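Cytochrome P450 (Rhodococcus erythropolis, PDB 3WEC) is a haem-thiolate monooxygenase that N-hydroxylates the quinoline ring of aurachin alkaloids, a step essential for their antibiotic activity. Local coordinates at residues A118-S122 against G223-L228; L165-D171 against Y210-L214; E292-F296 against D340-R346. All coordinates share one frame; numbering follows the deposited sequence.

Interaction 1: residues A118-S122 against G223-L228; sequences AFTRS and GLVRRL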
loop_
_atom_site.group_PDB
_atom_site.type_symbol
_atom_site.label_atom_id
_atom_site.label_comp_id
_atom_site.label_asym_id
_atom_site.label_seq_id
_atom_site.Cartn_x
_atom_site.Cartn_y
_atom_site.Cartn_z
ATOM N N ALA A 118 -12.341 8.827 13.470
ATOM C CA ALA A 118 -13.354 7.847 13.103
ATOM C C ALA A 118 -12.748 6.479 12.805
ATOM O O ALA A 118 -13.382 5.443 13.032
ATOM C CB ALA A 118 -14.137 8.339 11.917
ATOM N N PHE A 119 -11.537 6.472 12.275
ATOM C CA PHE A 119 -10.993 5.232 11.698
ATOM C C PHE A 119 -10.630 4.253 12.835
ATOM O O PHE A 119 -10.852 3.037 12.734
ATOM C CB PHE A 119 -9.772 5.463 10.817
ATOM C CG PHE A 119 -9.251 4.194 10.190
ATOM C CD1 PHE A 119 -9.842 3.694 9.028
ATOM C CD2 PHE A 119 -8.164 3.528 10.717
ATOM C CE1 PHE A 119 -9.373 2.517 8.435
ATOM C CE2 PHE A 119 -7.673 2.356 10.130
ATOM C CZ PHE A 119 -8.278 1.838 8.994
ATOM N N THR A 120 -10.103 4.827 13.900
ATOM C CA THR A 120 -9.678 4.100 15.060
ATOM C C THR A 120 -10.878 3.514 15.803
ATOM O O THR A 120 -10.842 2.379 16.241
ATOM C CB THR A 120 -8.887 5.035 15.980
ATOM O OG1 THR A 120 -9.724 6.150 16.264
ATOM C CG2 THR A 120 -7.650 5.568 15.266
ATOM N N ARG A 121 -11.947 4.280 15.922
ATOM C CA ARG A 121 -13.153 3.829 16.578
ATOM C C ARG A 121 -13.799 2.678 15.852
ATOM O O ARG A 121 -14.556 1.922 16.458
ATOM C CB ARG A 121 -14.151 4.960 16.643
ATOM C CG ARG A 121 -13.710 6.094 17.522
ATOM C CD ARG A 121 -14.683 7.261 17.397
ATOM N NE ARG A 121 -14.512 8.224 18.468
ATOM C CZ ARG A 121 -14.879 8.020 19.727
ATOM N NH1 ARG A 121 -15.403 6.848 20.084
ATOM N NH2 ARG A 121 -14.700 8.975 20.641
ATOM N N SER A 122 -13.516 2.573 14.557
ATOM C CA SER A 122 -14.024 1.512 13.696
ATOM C C SER A 122 -13.035 0.391 13.557
ATOM O O SER A 122 -13.252 -0.531 12.749
ATOM C CB SER A 122 -14.248 2.039 12.272
ATOM O OG SER A 122 -15.315 2.952 12.253
ATOM N N GLY A 223 -20.031 1.169 11.892
ATOM C CA GLY A 223 -18.791 1.137 11.095
ATOM C C GLY A 223 -18.359 2.505 10.599
ATOM O O GLY A 223 -18.800 3.522 11.124
ATOM N N LEU A 224 -17.544 2.514 9.547
ATOM C CA LEU A 224 -16.703 3.664 9.220
ATOM C C LEU A 224 -17.470 4.763 8.554
ATOM O O LEU A 224 -17.331 5.909 8.948
ATOM C CB LEU A 224 -15.472 3.273 8.359
ATOM C CG LEU A 224 -14.472 4.436 8.236
ATOM C CD1 LEU A 224 -13.901 4.781 9.606
ATOM C CD2 LEU A 224 -13.369 4.158 7.226
ATOM N N VAL A 225 -18.290 4.408 7.555
ATOM C CA VAL A 225 -19.155 5.378 6.883
ATOM C C VAL A 225 -19.944 6.143 7.901
ATOM O O VAL A 225 -20.005 7.367 7.844
ATOM C CB VAL A 225 -20.153 4.742 5.893
ATOM C CG1 VAL A 225 -20.890 5.841 5.157
ATOM C CG2 VAL A 225 -19.426 3.870 4.903
ATOM N N ARG A 226 -20.555 5.432 8.839
ATOM C CA ARG A 226 -21.410 6.114 9.791
ATOM C C ARG A 226 -20.535 6.997 10.692
ATOM O O ARG A 226 -20.840 8.149 10.891
ATOM C CB ARG A 226 -22.272 5.132 10.609
ATOM C CG ARG A 226 -23.410 5.808 11.373
ATOM C CD ARG A 226 -23.816 5.009 12.604
ATOM N NE ARG A 226 -24.973 4.151 12.355
ATOM C CZ ARG A 226 -25.254 3.047 13.051
ATOM N NH1 ARG A 226 -24.444 2.658 14.027
ATOM N NH2 ARG A 226 -26.338 2.317 12.771
ATOM N N ARG A 227 -19.427 6.469 11.197
ATOM C CA ARG A 227 -18.596 7.236 12.127
ATOM C C ARG A 227 -17.953 8.476 11.499
ATOM O O ARG A 227 -17.731 9.441 12.216
ATOM C CB ARG A 227 -17.539 6.360 12.775
ATOM C CG ARG A 227 -18.131 5.193 13.500
ATOM C CD ARG A 227 -17.638 5.104 14.917
ATOM N NE ARG A 227 -17.236 3.734 15.222
ATOM C CZ ARG A 227 -18.064 2.709 15.431
ATOM N NH1 ARG A 227 -17.551 1.516 15.689
ATOM N NH2 ARG A 227 -19.394 2.867 15.396
ATOM N N LEU A 228 -17.673 8.424 10.192
ATOM C CA LEU A 228 -17.165 9.561 9.414
ATOM C C LEU A 228 -18.174 10.712 9.388
ATOM O O LEU A 228 -17.799 11.886 9.429
ATOM C CB LEU A 228 -16.813 9.138 7.970
ATOM C CG LEU A 228 -15.468 8.399 7.789
ATOM C CD1 LEU A 228 -15.258 7.914 6.369
ATOM C CD2 LEU A 228 -14.263 9.227 8.217
#
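Arg227 NH1 donates to the carbonyl oxygen of Arg121 over 3.1 Å, closing the last turn of helix 107-121 against the first turn of helix 224-230. In the P450 fold the first of these, the C helix, carries haem-binding residues, and the second is the short H helix. The N-H points fairly straight at its acceptor (152°) but arrives from above the carbonyl plane, and NE adds a weak bond to the same oxygen. Bends at chi2 and chi3 curl the Arg227 chain over Ser122 before the guanidinium reaches the carbonyl of Arg121 at the end of the helix. Glu222 holds the other terminal nitrogen, NH2, in a salt bridge, whereas the Arg121 guanidinium leads away to Asp117. Below these polar bonds, Ser122 OG bonds weakly back to the Ala118 carbonyl and rests 3.4 Å from Leu224 CA. Ala118 CB points at the neighbouring helix, 4.0 Å from Arg227 CB and 3.8 Å from Leu228 CD2. Leu224 divides its branches: CD1 sits 3.5 Å from Ala118 O, while CD2 meets the edge of the haem-contacting Phe119 ring, 4.0 Å from CD1 of that ring.

Interaction 2: residues L165-D171 against Y210-L214; sequences LGIPDKD and YFRTL
Tyr210 and Asp171 meet with ring and carboxylate almost perpendicular, their planes 85° apart, and the phenol OH donates to Asp171 OD2 over 2.7 Å. The oxygen lies at the edge of the ring, near its plane, but the hydroxyl reaches it from above the carboxylate plane, 45° out of it. Tyr210 CG stands anti to the backbone N (chi1 168°), which carries the ring off helix 194-216 toward the loop. The other carboxylate oxygen, OD1, is in a salt bridge with Arg174, so the two oxygens of Asp171 serve different partners; the arginine would be expected to favour the charged form of the acid. Pro168 approaches the same hydroxyl from the direction opposite to the tyrosine, its CD 3.6 Å from OH.

Ile167 is at the centre of the apolar packing. Its CG2 lies beside the phenol oxygen, while CD1, at the far end of the other branch, lies at the edges of two rings that pack on each other, 3.6 Å from Phe211 CE1 and 4.1 Å from Tyr210 CE2. The isoleucine and Phe211 side chains cross at about a right angle. Leu165 CD2 approaches Phe211 CE1 obliquely at 4.2 Å, and Phe175 of helix 172-182 packs against Leu165, Ile167 and Phe211 alike. Farther along the helix, Leu214 and Pro168 reach toward each other tip to tip, CD1 to CG at 4.1 Å.

The loop starts at Gly166, whose positive phi ends helix 155-165 in a Schellman motif. Asp171 occupies the N-cap position of helix 172-182, but its carboxylate, turned to Tyr210 and Arg174, makes no capping bond. This is the E-to-F connection of a P450, packed here against the G helix in the all-helical part of the fold.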
loop_
_atom_site.group_PDB
_atom_site.type_symbol
_atom_site.label_atom_id
_atom_site.label_comp_id
_atom_site.label_asym_id
_atom_site.label_seq_id
_atom_site.Cartn_x
_atom_site.Cartn_y
_atom_site.Cartn_z
ATOM N N LEU A 165 -16.118 -0.745 7.133
ATOM C CA LEU A 165 -16.938 0.339 6.556
ATOM C C LEU A 165 -18.452 0.295 6.907
ATOM O O LEU A 165 -19.144 1.313 6.847
ATOM C CB LEU A 165 -16.797 0.342 5.046
ATOM C CG LEU A 165 -15.524 0.840 4.366
ATOM C CD1 LEU A 165 -15.299 0.108 3.033
ATOM C CD2 LEU A 165 -15.653 2.315 4.101
ATOM N N GLY A 166 -18.954 -0.900 7.236
ATOM C CA GLY A 166 -20.355 -1.070 7.601
ATOM C C GLY A 166 -21.157 -1.161 6.326
ATOM O O GLY A 166 -22.242 -0.578 6.223
ATOM N N ILE A 167 -20.604 -1.865 5.328
ATOM C CA ILE A 167 -21.364 -2.120 4.093
ATOM C C ILE A 167 -22.496 -3.126 4.406
ATOM O O ILE A 167 -22.242 -4.217 4.924
ATOM C CB ILE A 167 -20.467 -2.620 2.946
ATOM C CG1 ILE A 167 -19.295 -1.653 2.667
ATOM C CG2 ILE A 167 -21.274 -2.900 1.691
ATOM C CD1 ILE A 167 -19.664 -0.255 2.189
ATOM N N PRO A 168 -23.746 -2.741 4.111
ATOM C CA PRO A 168 -24.941 -3.563 4.381
ATOM C C PRO A 168 -24.859 -4.865 3.596
ATOM O O PRO A 168 -24.267 -4.889 2.510
ATOM C CB PRO A 168 -26.099 -2.706 3.855
ATOM C CG PRO A 168 -25.559 -1.306 3.758
ATOM C CD PRO A 168 -24.081 -1.429 3.520
ATOM N N ASP A 169 -25.423 -5.930 4.153
ATOM C CA ASP A 169 -25.399 -7.267 3.538
ATOM C C ASP A 169 -25.691 -7.281 2.024
ATOM O O ASP A 169 -24.966 -7.929 1.251
ATOM C CB ASP A 169 -26.358 -8.215 4.288
ATOM C CG ASP A 169 -25.763 -8.760 5.597
ATOM O OD1 ASP A 169 -24.896 -8.096 6.209
ATOM O OD2 ASP A 169 -26.181 -9.862 6.017
ATOM N N LYS A 170 -26.741 -6.560 1.628
ATOM C CA LYS A 170 -27.198 -6.427 0.231
ATOM C C LYS A 170 -26.191 -5.824 -0.765
ATOM O O LYS A 170 -26.329 -6.023 -1.975
ATOM C CB LYS A 170 -28.455 -5.545 0.156
ATOM C CG LYS A 170 -29.312 -5.467 1.411
ATOM C CD LYS A 170 -28.978 -4.260 2.276
ATOM C CE LYS A 170 -30.120 -3.934 3.241
ATOM N NZ LYS A 170 -29.748 -2.887 4.239
ATOM N N ASP A 171 -25.232 -5.043 -0.270
ATOM C CA ASP A 171 -24.307 -4.314 -1.143
ATOM C C ASP A 171 -22.929 -4.967 -1.200
ATOM O O ASP A 171 -22.007 -4.417 -1.818
ATOM C CB ASP A 171 -24.154 -2.859 -0.692
ATOM C CG ASP A 171 -25.473 -2.087 -0.692
ATOM O OD1 ASP A 171 -26.299 -2.271 -1.609
ATOM O OD2 ASP A 171 -25.649 -1.253 0.228
ATOM N N TYR A 210 -22.447 5.955 -4.544
ATOM C CA TYR A 210 -22.922 5.057 -3.521
ATOM C C TYR A 210 -22.491 5.487 -2.103
ATOM O O TYR A 210 -23.294 5.448 -1.177
ATOM C CB TYR A 210 -22.405 3.673 -3.819
ATOM C CG TYR A 210 -22.593 2.737 -2.688
ATOM C CD1 TYR A 210 -23.775 2.054 -2.552
ATOM C CD2 TYR A 210 -21.589 2.514 -1.767
ATOM C CE1 TYR A 210 -23.989 1.197 -1.512
ATOM C CE2 TYR A 210 -21.802 1.656 -0.705
ATOM C CZ TYR A 210 -23.015 1.010 -0.595
ATOM O OH TYR A 210 -23.308 0.137 0.418
ATOM N N PHE A 211 -21.226 5.862 -1.927
ATOM C CA PHE A 211 -20.742 6.258 -0.585
ATOM C C PHE A 211 -21.451 7.480 -0.008
ATOM O O PHE A 211 -21.841 7.431 1.149
ATOM C CB PHE A 211 -19.208 6.342 -0.470
ATOM C CG PHE A 211 -18.546 4.997 -0.259
ATOM C CD1 PHE A 211 -19.017 4.110 0.723
ATOM C CD2 PHE A 211 -17.441 4.615 -1.022
ATOM C CE1 PHE A 211 -18.404 2.866 0.916
ATOM C CE2 PHE A 211 -16.855 3.354 -0.852
ATOM C CZ PHE A 211 -17.336 2.489 0.128
ATOM N N ARG A 212 -21.636 8.537 -0.805
ATOM C CA ARG A 212 -22.473 9.709 -0.431
ATOM C C ARG A 212 -23.818 9.290 0.170
ATOM O O ARG A 212 -24.138 9.600 1.319
ATOM C CB ARG A 212 -22.790 10.595 -1.637
ATOM C CG ARG A 212 -21.602 11.234 -2.309
ATOM C CD ARG A 212 -22.130 12.362 -3.187
ATOM N NE ARG A 212 -21.054 13.022 -3.927
ATOM C CZ ARG A 212 -20.753 12.807 -5.211
ATOM N NH1 ARG A 212 -19.749 13.493 -5.747
ATOM N NH2 ARG A 212 -21.420 11.918 -5.963
ATOM N N THR A 213 -24.572 8.570 -0.651
ATOM C CA THR A 213 -25.921 8.120 -0.380
ATOM C C THR A 213 -26.008 7.272 0.894
ATOM O O THR A 213 -26.942 7.441 1.673
ATOM C CB THR A 213 -26.426 7.320 -1.604
ATOM O OG1 THR A 213 -26.333 8.151 -2.772
ATOM C CG2 THR A 213 -27.873 6.844 -1.417
ATOM N N LEU A 214 -25.052 6.361 1.096
ATOM C CA LEU A 214 -25.003 5.579 2.339
ATOM C C LEU A 214 -24.799 6.464 3.595
ATOM O O LEU A 214 -25.426 6.229 4.641
ATOM C CB LEU A 214 -23.932 4.486 2.266
ATOM C CG LEU A 214 -23.819 3.575 3.495
ATOM C CD1 LEU A 214 -25.116 2.809 3.788
ATOM C CD2 LEU A 214 -22.648 2.622 3.359
#

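Interaction 3: residues E292-F296 against D340-R346; sequences EVLRF and DTFSVTR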
loop_
_atom_site.group_PDB
_atom_site.type_symbol
_atom_site.label_atom_id
_atom_site.label_comp_id
_atom_site.label_asym_id
_atom_site.label_seq_id
_atom_site.Cartn_x
_atom_site.Cartn_y
_atom_site.Cartn_z
ATOM N N GLU A 292 9.086 -7.938 9.494
ATOM C CA GLU A 292 10.218 -8.413 8.698
ATOM C C GLU A 292 9.853 -8.716 7.240
ATOM O O GLU A 292 10.570 -8.292 6.328
ATOM C CB GLU A 292 10.878 -9.642 9.345
ATOM C CG GLU A 292 12.069 -10.192 8.544
ATOM C CD GLU A 292 13.318 -9.290 8.521
ATOM O OE1 GLU A 292 13.281 -8.101 8.910
ATOM O OE2 GLU A 292 14.379 -9.789 8.112
ATOM N N VAL A 293 8.771 -9.457 7.018
ATOM C CA VAL A 293 8.219 -9.604 5.672
ATOM C C VAL A 293 8.104 -8.203 5.046
ATOM O O VAL A 293 8.658 -7.919 3.964
ATOM C CB VAL A 293 6.853 -10.362 5.731
ATOM C CG1 VAL A 293 6.149 -10.411 4.399
ATOM C CG2 VAL A 293 7.050 -11.780 6.268
ATOM N N LEU A 294 7.452 -7.303 5.765
ATOM C CA LEU A 294 7.124 -5.975 5.228
ATOM C C LEU A 294 8.400 -5.204 4.913
ATOM O O LEU A 294 8.432 -4.432 3.926
ATOM C CB LEU A 294 6.232 -5.174 6.191
ATOM C CG LEU A 294 4.727 -5.439 6.255
ATOM C CD1 LEU A 294 4.142 -4.870 7.524
ATOM C CD2 LEU A 294 3.922 -4.899 5.095
ATOM N N ARG A 295 9.439 -5.446 5.728
ATOM C CA ARG A 295 10.775 -4.886 5.490
ATOM C C ARG A 295 11.478 -5.511 4.267
ATOM O O ARG A 295 11.953 -4.784 3.393
ATOM C CB ARG A 295 11.685 -4.998 6.724
ATOM C CG ARG A 295 12.976 -4.219 6.544
ATOM C CD ARG A 295 14.083 -4.639 7.514
ATOM N NE ARG A 295 14.539 -6.025 7.420
ATOM C CZ ARG A 295 15.422 -6.509 6.530
ATOM N NH1 ARG A 295 15.950 -5.741 5.585
ATOM N NH2 ARG A 295 15.792 -7.780 6.593
ATOM N N PHE A 296 11.554 -6.845 4.253
ATOM C CA PHE A 296 12.218 -7.638 3.198
ATOM C C PHE A 296 11.479 -7.563 1.869
ATOM O O PHE A 296 12.097 -7.544 0.819
ATOM C CB PHE A 296 12.321 -9.117 3.643
ATOM C CG PHE A 296 13.263 -9.946 2.826
ATOM C CD1 PHE A 296 14.640 -9.825 2.969
ATOM C CD2 PHE A 296 12.774 -10.898 1.929
ATOM C CE1 PHE A 296 15.516 -10.626 2.209
ATOM C CE2 PHE A 296 13.647 -11.686 1.165
ATOM C CZ PHE A 296 15.024 -11.560 1.319
ATOM N N ASP A 340 20.084 -7.913 3.930
ATOM C CA ASP A 340 19.707 -8.762 2.796
ATOM C C ASP A 340 19.289 -10.170 3.257
ATOM O O ASP A 340 18.848 -10.994 2.440
ATOM C CB ASP A 340 20.794 -8.795 1.698
ATOM C CG ASP A 340 20.755 -7.556 0.779
ATOM O OD1 ASP A 340 21.816 -7.004 0.475
ATOM O OD2 ASP A 340 19.679 -7.109 0.346
ATOM N N THR A 341 19.402 -10.429 4.563
ATOM C CA THR A 341 18.950 -11.700 5.165
ATOM C C THR A 341 17.556 -11.534 5.736
ATOM O O THR A 341 17.269 -10.591 6.509
ATOM C CB THR A 341 19.907 -12.242 6.255
ATOM O OG1 THR A 341 21.202 -12.489 5.689
ATOM C CG2 THR A 341 19.376 -13.557 6.862
ATOM N N PHE A 342 16.674 -12.435 5.321
ATOM C CA PHE A 342 15.351 -12.460 5.866
ATOM C C PHE A 342 15.452 -13.231 7.166
ATOM O O PHE A 342 15.762 -14.433 7.168
ATOM C CB PHE A 342 14.333 -13.081 4.881
ATOM C CG PHE A 342 12.929 -13.245 5.463
ATOM C CD1 PHE A 342 12.456 -14.500 5.824
ATOM C CD2 PHE A 342 12.083 -12.149 5.628
ATOM C CE1 PHE A 342 11.183 -14.649 6.345
ATOM C CE2 PHE A 342 10.797 -12.300 6.121
ATOM C CZ PHE A 342 10.354 -13.554 6.499
ATOM N N SER A 343 15.226 -12.523 8.274
ATOM C CA SER A 343 15.258 -13.144 9.602
ATOM C C SER A 343 14.067 -12.685 10.433
ATOM O O SER A 343 13.906 -11.500 10.694
ATOM C CB SER A 343 16.572 -12.856 10.327
ATOM O OG SER A 343 16.513 -13.292 11.679
ATOM N N VAL A 344 13.242 -13.643 10.836
ATOM C CA VAL A 344 12.032 -13.374 11.605
ATOM C C VAL A 344 12.380 -13.250 13.088
ATOM O O VAL A 344 11.511 -13.006 13.937
ATOM C CB VAL A 344 11.009 -14.517 11.415
ATOM C CG1 VAL A 344 9.863 -14.388 12.385
ATOM C CG2 VAL A 344 10.481 -14.551 9.994
ATOM N N THR A 345 13.650 -13.420 13.424
ATOM C CA THR A 345 14.022 -13.286 14.827
ATOM C C THR A 345 14.694 -11.955 15.174
ATOM O O THR A 345 15.050 -11.732 16.321
ATOM C CB THR A 345 14.822 -14.492 15.344
ATOM O OG1 THR A 345 15.918 -14.742 14.463
ATOM C CG2 THR A 345 13.931 -15.723 15.400
ATOM N N ARG A 346 14.842 -11.075 14.188
ATOM C CA ARG A 346 15.301 -9.698 14.415
ATOM C C ARG A 346 14.637 -9.008 15.615
ATOM O O ARG A 346 13.438 -8.708 15.582
ATOM C CB ARG A 346 15.067 -8.849 13.168
ATOM C CG ARG A 346 16.285 -8.711 12.289
ATOM C CD ARG A 346 15.933 -7.964 11.013
ATOM N NE ARG A 346 16.668 -8.486 9.856
ATOM C CZ ARG A 346 17.993 -8.454 9.716
ATOM N NH1 ARG A 346 18.553 -8.940 8.615
ATOM N NH2 ARG A 346 18.754 -7.924 10.662
#
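Glu292 OE2 accepts three hydrogen bonds at once, two of them across the contact, from Ser343 N and Arg346 NE. The serine N-H comes on the anti side at 2.9 Å, nearly straight (171°), and Arg346 NE on the syn side at 3.2 Å, both tilted out of the carboxylate plane; Arg295 NH2 approaches from above it. Glu292 CG is anti to the backbone N (chi1 180°) and the chain then bends at chi2, bringing the carboxylate to these donors. Arg295 also uses NE to hold OE1, gripping the acid side-on. The two guanidinium groups are nearly perpendicular, and the shared carboxylate would be expected to offset their like charges. Helix 286-296 is the P450 K helix, and its Glu292 and Arg295 supply the conserved ExxR motif; Arg346, from the meander before the haem-binding loop, completes the family's Glu-Arg-Arg triad.

Phe342 and Glu292 slide past each other in opposite directions, Phe342 CE2 3.5 Å from Glu292 CG. Phe342 CB sits almost on the normal through the Phe296 ring centre, a CH-pi contact of 3.6 Å to the centroid, while the two rings meet obliquely. At the far end of its ring, Phe342 CZ is 3.8 Å from Val293 CG2.

Interactions 1 and 2 adjoin on one flank of the protein, their centres 13 Å apart, whereas interaction 3 lies about 33 and 38 Å from them, centre to centre. The first two share a seam: Val225 N probably bonds to Leu165 O, and Val225 CG2 packs on Leu214 CD2. Val225 of helix 224-230 thus meets both the end of helix 155-165 and helix 194-216. All three are mainly buried, with exposed residues at the margins of interactions 1 (Arg121) and 3 (Asp340, Thr341). A helix-end carbonyl with leucine packing serves interaction 1, which alone holds a haem-pocket residue; a tyrosine-aspartate bond beside apolar packing serves interaction 2; a buried ion network fixes an irregular loop in interaction 3.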